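Local coordinates for protein putative aldehyde dehydrogenase (Burkholderia cenocepacia, PDB 4YWE) that probably oxidises aldehydes to acids, with NAD or NADP as the electron acceptor, at residues A[178-183]-A[205-210]; A[258-263]-A[293-298]; A[372-377]-A[392-397]. All coordinates share one frame; numbering follows the deposited sequence.

In the fold
The three contacts follow one another along the chain, each closing before the next opens. Each joins two parallel strands of a beta-alpha-beta unit. Contact 1 belongs to the sheet that holds strands 139-155, 177-182, 207-209 and 229-233, which in this family corresponds to the cofactor-binding domain. Contacts 2 and 3 share the other large sheet, corresponding to the catalytic domain. Their centres are 11 Å apart, and they meet where strand 293-299 lies beside strand 394-400, probably through backbone hydrogen bonds of Ala-396 with Ser-294 and Val-296. Contact 1 lies across the centre of the chain, 33 Å from contact 2 and 36 Å from contact 3, centre to centre, and touches neither.

Contact 1 (A[178-183]-A[205-210])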
loop_
_atom_site.group_PDB
_atom_site.type_symbol
_atom_site.label_atom_id
_atom_site.label_comp_id
_atom_site.label_asym_id
_atom_site.label_seq_id
_atom_site.Cartn_x
_atom_site.Cartn_y
_atom_site.Cartn_z
ATOM N N CYS A 178 3.605 27.069 0.633
ATOM C CA CYS A 178 4.558 27.074 1.740
ATOM C C CYS A 178 4.921 28.460 2.264
ATOM O O CYS A 178 5.114 29.402 1.496
ATOM C CB CYS A 178 5.837 26.346 1.319
ATOM S SG CYS A 178 5.556 24.663 0.735
ATOM N N VAL A 179 5.011 28.564 3.586
ATOM C CA VAL A 179 5.530 29.753 4.249
ATOM C C VAL A 179 6.736 29.331 5.077
ATOM O O VAL A 179 6.617 28.496 5.974
ATOM C CB VAL A 179 4.466 30.430 5.126
ATOM C CG1 VAL A 179 5.057 31.648 5.825
ATOM C CG2 VAL A 179 3.261 30.822 4.288
ATOM N N VAL A 180 7.895 29.904 4.771
ATOM C CA VAL A 180 9.144 29.452 5.374
ATOM C C VAL A 180 9.793 30.524 6.244
ATOM O O VAL A 180 9.994 31.659 5.810
ATOM C CB VAL A 180 10.132 28.986 4.290
ATOM C CG1 VAL A 180 11.418 28.473 4.921
ATOM C CG2 VAL A 180 9.494 27.921 3.410
ATOM N N LYS A 181 10.124 30.149 7.476
ATOM C CA LYS A 181 10.891 31.006 8.370
ATOM C C LYS A 181 12.238 30.350 8.652
ATOM O O LYS A 181 12.376 29.603 9.622
ATOM C CB LYS A 181 10.130 31.257 9.674
ATOM C CG LYS A 181 10.300 32.658 10.255
ATOM C CD LYS A 181 11.749 32.973 10.605
ATOM C CE LYS A 181 12.266 32.078 11.720
ATOM N NZ LYS A 181 13.669 32.420 12.095
ATOM N N PRO A 182 13.237 30.622 7.801
ATOM C CA PRO A 182 14.565 30.024 7.968
ATOM C C PRO A 182 15.343 30.656 9.121
ATOM O O PRO A 182 14.915 31.675 9.666
ATOM C CB PRO A 182 15.237 30.301 6.624
ATOM C CG PRO A 182 14.601 31.564 6.153
ATOM C CD PRO A 182 13.173 31.511 6.627
ATOM N N ALA A 183 16.471 30.052 9.483
ATOM C CA ALA A 183 17.231 30.468 10.659
ATOM C C ALA A 183 17.991 31.769 10.437
ATOM O O ALA A 183 18.550 31.999 9.367
ATOM C CB ALA A 183 18.195 29.369 11.070
ATOM N N GLY A 205 3.632 32.869 -4.808
ATOM C CA GLY A 205 2.854 32.626 -3.608
ATOM C C GLY A 205 2.941 31.198 -3.105
ATOM O O GLY A 205 2.675 30.932 -1.933
ATOM N N ALA A 206 3.309 30.279 -3.991
ATOM C CA ALA A 206 3.422 28.868 -3.629
ATOM C C ALA A 206 4.560 28.656 -2.638
ATOM O O ALA A 206 4.491 27.784 -1.771
ATOM C CB ALA A 206 3.629 28.013 -4.868
ATOM N N LEU A 207 5.608 29.458 -2.781
ATOM C CA LEU A 207 6.726 29.442 -1.848
ATOM C C LEU A 207 6.994 30.853 -1.338
ATOM O O LEU A 207 7.201 31.778 -2.125
ATOM C CB LEU A 207 7.980 28.868 -2.507
ATOM C CG LEU A 207 9.247 28.854 -1.649
ATOM C CD1 LEU A 207 9.035 28.032 -0.384
ATOM C CD2 LEU A 207 10.430 28.322 -2.447
ATOM N N ASN A 208 6.979 31.013 -0.018
ATOM C CA ASN A 208 7.215 32.310 0.602
ATOM C C ASN A 208 8.288 32.198 1.677
ATOM O O ASN A 208 8.252 31.292 2.509
ATOM C CB ASN A 208 5.923 32.867 1.206
ATOM C CG ASN A 208 4.800 32.960 0.194
ATOM O OD1 ASN A 208 4.699 33.933 -0.553
ATOM N ND2 ASN A 208 3.945 31.943 0.163
ATOM N N ILE A 209 9.242 33.122 1.654
ATOM C CA ILE A 209 10.333 33.112 2.618
ATOM C C ILE A 209 10.304 34.380 3.460
ATOM O O ILE A 209 10.322 35.489 2.926
ATOM C CB ILE A 209 11.699 32.964 1.922
ATOM C CG1 ILE A 209 11.632 31.928 0.797
ATOM C CG2 ILE A 209 12.772 32.602 2.937
ATOM C CD1 ILE A 209 11.406 30.514 1.274
ATOM N N VAL A 210 10.254 34.215 4.777
ATOM C CA VAL A 210 10.324 35.351 5.689
ATOM C C VAL A 210 11.478 35.157 6.663
ATOM O O VAL A 210 11.395 34.346 7.585
ATOM C CB VAL A 210 8.998 35.552 6.447
ATOM C CG1 VAL A 210 9.123 36.704 7.438
ATOM C CG2 VAL A 210 7.861 35.806 5.472
#
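Asn-208 and Cys-178 meet twice at one oxygen. Cys-178 O accepts from Asn-208 N at 2.9 Å and from Asn-208 ND2 at 3.1 Å, and the two donors come from opposite faces of the carbonyl plane. The amide gets there because its CG lies beside the backbone N (chi1 -56°). ND2 also donates to Gly-205 O, 2.7 Å away, from above that carbonyl plane. The side chain therefore ties the turn before its strand to the neighbouring strand. Asn-208 OD1 accepts from Ala-17 N, which helps fix the rotation of the amide.

Parallel backbone bonds continue along the pair. Val-180 N donates to Asn-208 O, and Val-210 N to Val-180 O. On the face of Cys-178, Val-180, Leu-207 and Ile-209, the end of Ile-209 turns inward. Its CD1 sits 3.6 Å from Val-180 CB, the two side chains lying side by side. Leu-207 CD1 reaches Val-180 CG2 at 3.8 Å.

The strands belong to a beta-alpha-beta unit, joined through helix 188-200, consistent with a Rossmann-type cofactor domain. Helices 160-174 and 188-200 pack on the Leu-207 face, and helix 48-63 packs on the Val-179 and Asn-208 face. Strand 139-155 pairs with the other edge of strand 177-182.

Contact 2 (A[258-263]-A[293-298]); sequences GGKSPQ and GSRVLI
Arg-295 and Lys-260 meet where two parallel strands, 261-265 and 293-299, pair in a buried contact. Both strands lie in the large mixed sheet that corresponds to the family's catalytic domain. They belong to a beta-alpha-beta unit whose connection contains helix 271-283. The contact combines strand pairing with a side-chain grip on a backbone carbonyl.

Arg-295 holds Lys-260 O side-on with two nitrogens. NH2 is 2.7 Å and NE 2.8 Å from Lys-260 O, which lies near the guanidinium plane. The bend at chi3 (-60°) turns the guanidinium back to this oxygen. The two bonds to one oxygen help fix the rotation of the group. Pro-262 lies over one face of it, its CB offset toward the rim and its CG 3.5 Å from Arg-295 NH2. NH1 donates to Leu-409 O, and NH2 also to Ala-410 O. Three backbone carbonyls thus accept from the guanidinium, which probably helps to stabilise its charge in this buried place.

Lys-260 runs past Ser-294, with its CD 3.3 Å from Ser-294 OG. Its ammonium donates to Glu-388 O and Leu-385 O, and to a water that in turn donates to Ser-294 O. The carbonyls would probably help stabilise its positive charge. A second water joins Gln-263 NE2 to Gly-293 O. Gln-263 OE1 accepts from Trp-422 NE1, so both ends of this amide are held.

The backbones pair through Gln-263 N to Arg-295 O and Leu-297 N to Gln-263 O. Arg-295 N adds a weak bond to Ser-261 O at 3.3 Å.

Glu-256, the predicted active-site residue, is about 10 Å from Ser-261, side chain to side chain. Helix 271-283 packs against Gln-263 and Ser-294. Strand 394-400 flanks strand 293-299, and strand 418-422 flanks strand 261-265.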
loop_
_atom_site.group_PDB
_atom_site.type_symbol
_atom_site.label_atom_id
_atom_site.label_comp_id
_atom_site.label_asym_id
_atom_site.label_seq_id
_atom_site.Cartn_x
_atom_site.Cartn_y
_atom_site.Cartn_z
ATOM N N GLY A 258 16.490 17.315 18.461
ATOM C CA GLY A 258 17.852 16.831 18.587
ATOM C C GLY A 258 17.944 15.376 19.007
ATOM O O GLY A 258 16.934 14.679 19.096
ATOM N N GLY A 259 19.164 14.915 19.266
ATOM C CA GLY A 259 19.372 13.539 19.667
ATOM C C GLY A 259 20.699 13.265 20.344
ATOM O O GLY A 259 21.577 14.127 20.407
ATOM N N LYS A 260 20.832 12.048 20.863
ATOM C CA LYS A 260 22.081 11.571 21.440
ATOM C C LYS A 260 22.367 10.196 20.850
ATOM O O LYS A 260 22.502 9.207 21.571
ATOM C CB LYS A 260 21.993 11.508 22.967
ATOM C CG LYS A 260 23.340 11.490 23.665
ATOM C CD LYS A 260 24.089 12.794 23.436
ATOM C CE LYS A 260 25.516 12.707 23.945
ATOM N NZ LYS A 260 26.240 13.998 23.785
ATOM N N SER A 261 22.453 10.155 19.524
ATOM C CA SER A 261 22.519 8.907 18.772
ATOM C C SER A 261 23.790 8.108 19.043
ATOM O O SER A 261 24.896 8.635 18.931
ATOM C CB SER A 261 22.399 9.201 17.277
ATOM O OG SER A 261 21.179 9.868 16.993
ATOM N N PRO A 262 23.626 6.825 19.399
ATOM C CA PRO A 262 24.732 5.931 19.745
ATOM C C PRO A 262 25.249 5.076 18.588
ATOM O O PRO A 262 24.480 4.639 17.728
ATOM C CB PRO A 262 24.113 5.041 20.820
ATOM C CG PRO A 262 22.688 4.903 20.377
ATOM C CD PRO A 262 22.319 6.207 19.689
ATOM N N GLN A 263 26.558 4.851 18.581
ATOM C CA GLN A 263 27.180 3.862 17.712
ATOM C C GLN A 263 27.517 2.632 18.548
ATOM O O GLN A 263 28.279 2.726 19.510
ATOM C CB GLN A 263 28.442 4.424 17.056
ATOM C CG GLN A 263 28.217 5.651 16.189
ATOM C CD GLN A 263 28.052 5.308 14.722
ATOM O OE1 GLN A 263 27.606 4.216 14.374
ATOM N NE2 GLN A 263 28.425 6.240 13.852
ATOM N N GLY A 293 26.423 10.961 15.553
ATOM C CA GLY A 293 26.846 9.854 16.391
ATOM C C GLY A 293 27.715 10.337 17.534
ATOM O O GLY A 293 28.937 10.215 17.487
ATOM N N SER A 294 27.078 10.889 18.562
ATOM C CA SER A 294 27.787 11.525 19.669
ATOM C C SER A 294 28.129 10.540 20.780
ATOM O O SER A 294 28.787 10.896 21.758
ATOM C CB SER A 294 26.954 12.676 20.234
ATOM O OG SER A 294 25.672 12.222 20.636
ATOM N N ARG A 295 27.669 9.304 20.634
ATOM C CA ARG A 295 27.999 8.247 21.581
ATOM C C ARG A 295 28.500 7.016 20.845
ATOM O O ARG A 295 27.896 6.584 19.862
ATOM C CB ARG A 295 26.788 7.873 22.439
ATOM C CG ARG A 295 26.434 8.875 23.524
ATOM C CD ARG A 295 25.290 8.349 24.379
ATOM N NE ARG A 295 24.086 8.109 23.588
ATOM C CZ ARG A 295 23.198 7.152 23.842
ATOM N NH1 ARG A 295 23.378 6.333 24.869
ATOM N NH2 ARG A 295 22.132 7.012 23.066
ATOM N N VAL A 296 29.604 6.450 21.318
ATOM C CA VAL A 296 30.072 5.180 20.784
ATOM C C VAL A 296 30.129 4.155 21.914
ATOM O O VAL A 296 30.842 4.329 22.904
ATOM C CB VAL A 296 31.433 5.328 20.063
ATOM C CG1 VAL A 296 32.456 6.034 20.943
ATOM C CG2 VAL A 296 31.942 3.970 19.603
ATOM N N LEU A 297 29.341 3.097 21.766
ATOM C CA LEU A 297 29.274 2.038 22.764
ATOM C C LEU A 297 30.042 0.825 22.258
ATOM O O LEU A 297 29.659 0.211 21.263
ATOM C CB LEU A 297 27.821 1.671 23.067
ATOM C CG LEU A 297 26.864 2.851 23.261
ATOM C CD1 LEU A 297 25.436 2.367 23.464
ATOM C CD2 LEU A 297 27.307 3.727 24.424
ATOM N N ILE A 298 31.129 0.488 22.944
ATOM C CA ILE A 298 32.028 -0.561 22.482
ATOM C C ILE A 298 32.033 -1.742 23.441
ATOM O O ILE A 298 32.135 -1.562 24.652
ATOM C CB ILE A 298 33.457 -0.018 22.304
ATOM C CG1 ILE A 298 33.432 1.353 21.629
ATOM C CG2 ILE A 298 34.303 -1.003 21.514
ATOM C CD1 ILE A 298 34.746 2.103 21.722
HETATM O O HOH W 1 28.842 13.424 23.193
HETATM O O HOH W 2 30.011 8.462 15.577
#

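Contact 3 (A[372-377]-A[392-397])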
loop_
_atom_site.group_PDB
_atom_site.type_symbol
_atom_site.label_atom_id
_atom_site.label_comp_id
_atom_site.label_asym_id
_atom_site.label_seq_id
_atom_site.Cartn_x
_atom_site.Cartn_y
_atom_site.Cartn_z
ATOM N N ALA A 372 37.995 22.236 17.956
ATOM C CA ALA A 372 38.545 20.964 17.507
ATOM C C ALA A 372 37.697 19.803 18.010
ATOM O O ALA A 372 37.199 19.839 19.135
ATOM C CB ALA A 372 39.982 20.815 17.976
ATOM N N PRO A 373 37.519 18.772 17.168
ATOM C CA PRO A 373 36.795 17.565 17.578
ATOM C C PRO A 373 37.442 16.909 18.788
ATOM O O PRO A 373 38.666 16.827 18.850
ATOM C CB PRO A 373 36.887 16.664 16.345
ATOM C CG PRO A 373 37.074 17.607 15.206
ATOM C CD PRO A 373 37.929 18.710 15.757
ATOM N N ALA A 374 36.630 16.457 19.737
ATOM C CA ALA A 374 37.155 15.916 20.984
ATOM C C ALA A 374 36.654 14.501 21.241
ATOM O O ALA A 374 35.469 14.210 21.079
ATOM C CB ALA A 374 36.785 16.825 22.147
ATOM N N LEU A 375 37.570 13.627 21.643
ATOM C CA LEU A 375 37.224 12.258 22.001
ATOM C C LEU A 375 37.422 12.029 23.493
ATOM O O LEU A 375 38.548 12.068 23.989
ATOM C CB LEU A 375 38.067 11.261 21.206
ATOM C CG LEU A 375 37.931 9.800 21.643
ATOM C CD1 LEU A 375 36.539 9.264 21.335
ATOM C CD2 LEU A 375 39.000 8.946 20.988
ATOM N N LEU A 376 36.325 11.791 24.205
ATOM C CA LEU A 376 36.394 11.524 25.636
ATOM C C LEU A 376 36.025 10.074 25.929
ATOM O O LEU A 376 35.174 9.491 25.258
ATOM C CB LEU A 376 35.480 12.475 26.414
ATOM C CG LEU A 376 35.947 13.933 26.500
ATOM C CD1 LEU A 376 35.541 14.728 25.264
ATOM C CD2 LEU A 376 35.426 14.594 27.764
ATOM N N ARG A 377 36.672 9.500 26.938
ATOM C CA ARG A 377 36.508 8.086 27.246
ATOM C C ARG A 377 36.012 7.863 28.669
ATOM O O ARG A 377 36.064 8.768 29.501
ATOM C CB ARG A 377 37.831 7.345 27.043
ATOM C CG ARG A 377 38.985 7.922 27.849
ATOM C CD ARG A 377 40.166 6.971 27.870
ATOM N NE ARG A 377 39.800 5.682 28.446
ATOM C CZ ARG A 377 40.424 4.541 28.176
ATOM N NH1 ARG A 377 41.446 4.526 27.333
ATOM N NH2 ARG A 377 40.021 3.414 28.746
ATOM N N GLY A 392 28.180 19.660 19.103
ATOM C CA GLY A 392 29.562 19.965 18.790
ATOM C C GLY A 392 30.276 18.694 18.376
ATOM O O GLY A 392 29.696 17.609 18.443
ATOM N N PRO A 393 31.540 18.813 17.951
ATOM C CA PRO A 393 32.291 17.643 17.490
ATOM C C PRO A 393 32.844 16.819 18.650
ATOM O O PRO A 393 34.041 16.542 18.697
ATOM C CB PRO A 393 33.417 18.266 16.669
ATOM C CG PRO A 393 33.678 19.567 17.359
ATOM C CD PRO A 393 32.348 20.045 17.894
ATOM N N VAL A 394 31.973 16.431 19.576
ATOM C CA VAL A 394 32.396 15.735 20.782
ATOM C C VAL A 394 31.835 14.320 20.814
ATOM O O VAL A 394 30.621 14.121 20.775
ATOM C CB VAL A 394 31.972 16.511 22.041
ATOM C CG1 VAL A 394 32.558 15.861 23.286
ATOM C CG2 VAL A 394 32.407 17.964 21.939
ATOM N N LEU A 395 32.725 13.338 20.893
ATOM C CA LEU A 395 32.316 11.940 20.938
ATOM C C LEU A 395 32.530 11.353 22.328
ATOM O O LEU A 395 33.628 11.424 22.878
ATOM C CB LEU A 395 33.082 11.120 19.897
ATOM C CG LEU A 395 32.776 9.621 19.872
ATOM C CD1 LEU A 395 31.301 9.377 19.582
ATOM C CD2 LEU A 395 33.653 8.909 18.854
ATOM N N ALA A 396 31.474 10.776 22.892
ATOM C CA ALA A 396 31.555 10.150 24.208
ATOM C C ALA A 396 31.690 8.638 24.069
ATOM O O ALA A 396 30.850 7.985 23.449
ATOM C CB ALA A 396 30.334 10.502 25.044
ATOM N N ALA A 397 32.751 8.086 24.650
ATOM C CA ALA A 397 33.022 6.658 24.544
ATOM C C ALA A 397 32.876 5.955 25.889
ATOM O O ALA A 397 33.284 6.481 26.926
ATOM C CB ALA A 397 34.414 6.428 23.975
#
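Pro-393 meets Pro-373 with the two side chains crossing at about a right angle, CB to CB at 3.8 Å. Pro-393 is the centre of an inverse gamma turn. Its O accepts from Ala-374 N at 2.8 Å, the first bond of the parallel pairing.

Val-394 lies on the same sheet face as Ala-374 and Leu-376. Its CG1, anti to the backbone N (chi1 -173°), touches Leu-376 CD1 at 3.8 Å. Helix 334-349 packs on this face through Val-340 and Leu-344.

Leu-395 uses both backbone groups. Its N donates to Ala-374 O at 2.9 Å, and its O accepts from Leu-376 N at 3.0 Å. The strands belong to a beta-alpha-beta unit with the short helix 384-387 in the connection, in the sheet that corresponds to the family's catalytic domain. On the other face, Leu-395 lies alongside Leu-375, CD2 to CD1 at 3.8 Å, and Leu-375 also packs on Leu-310 and Phe-314 of helix 303-315.

Ala-396 packs its side chain on Val-379, and strand 293-299 lies along the other edge of strand 394-400. Ala-397 N donates to Leu-376 O, and its CB rests 3.4 Å from that same Leu-376 O.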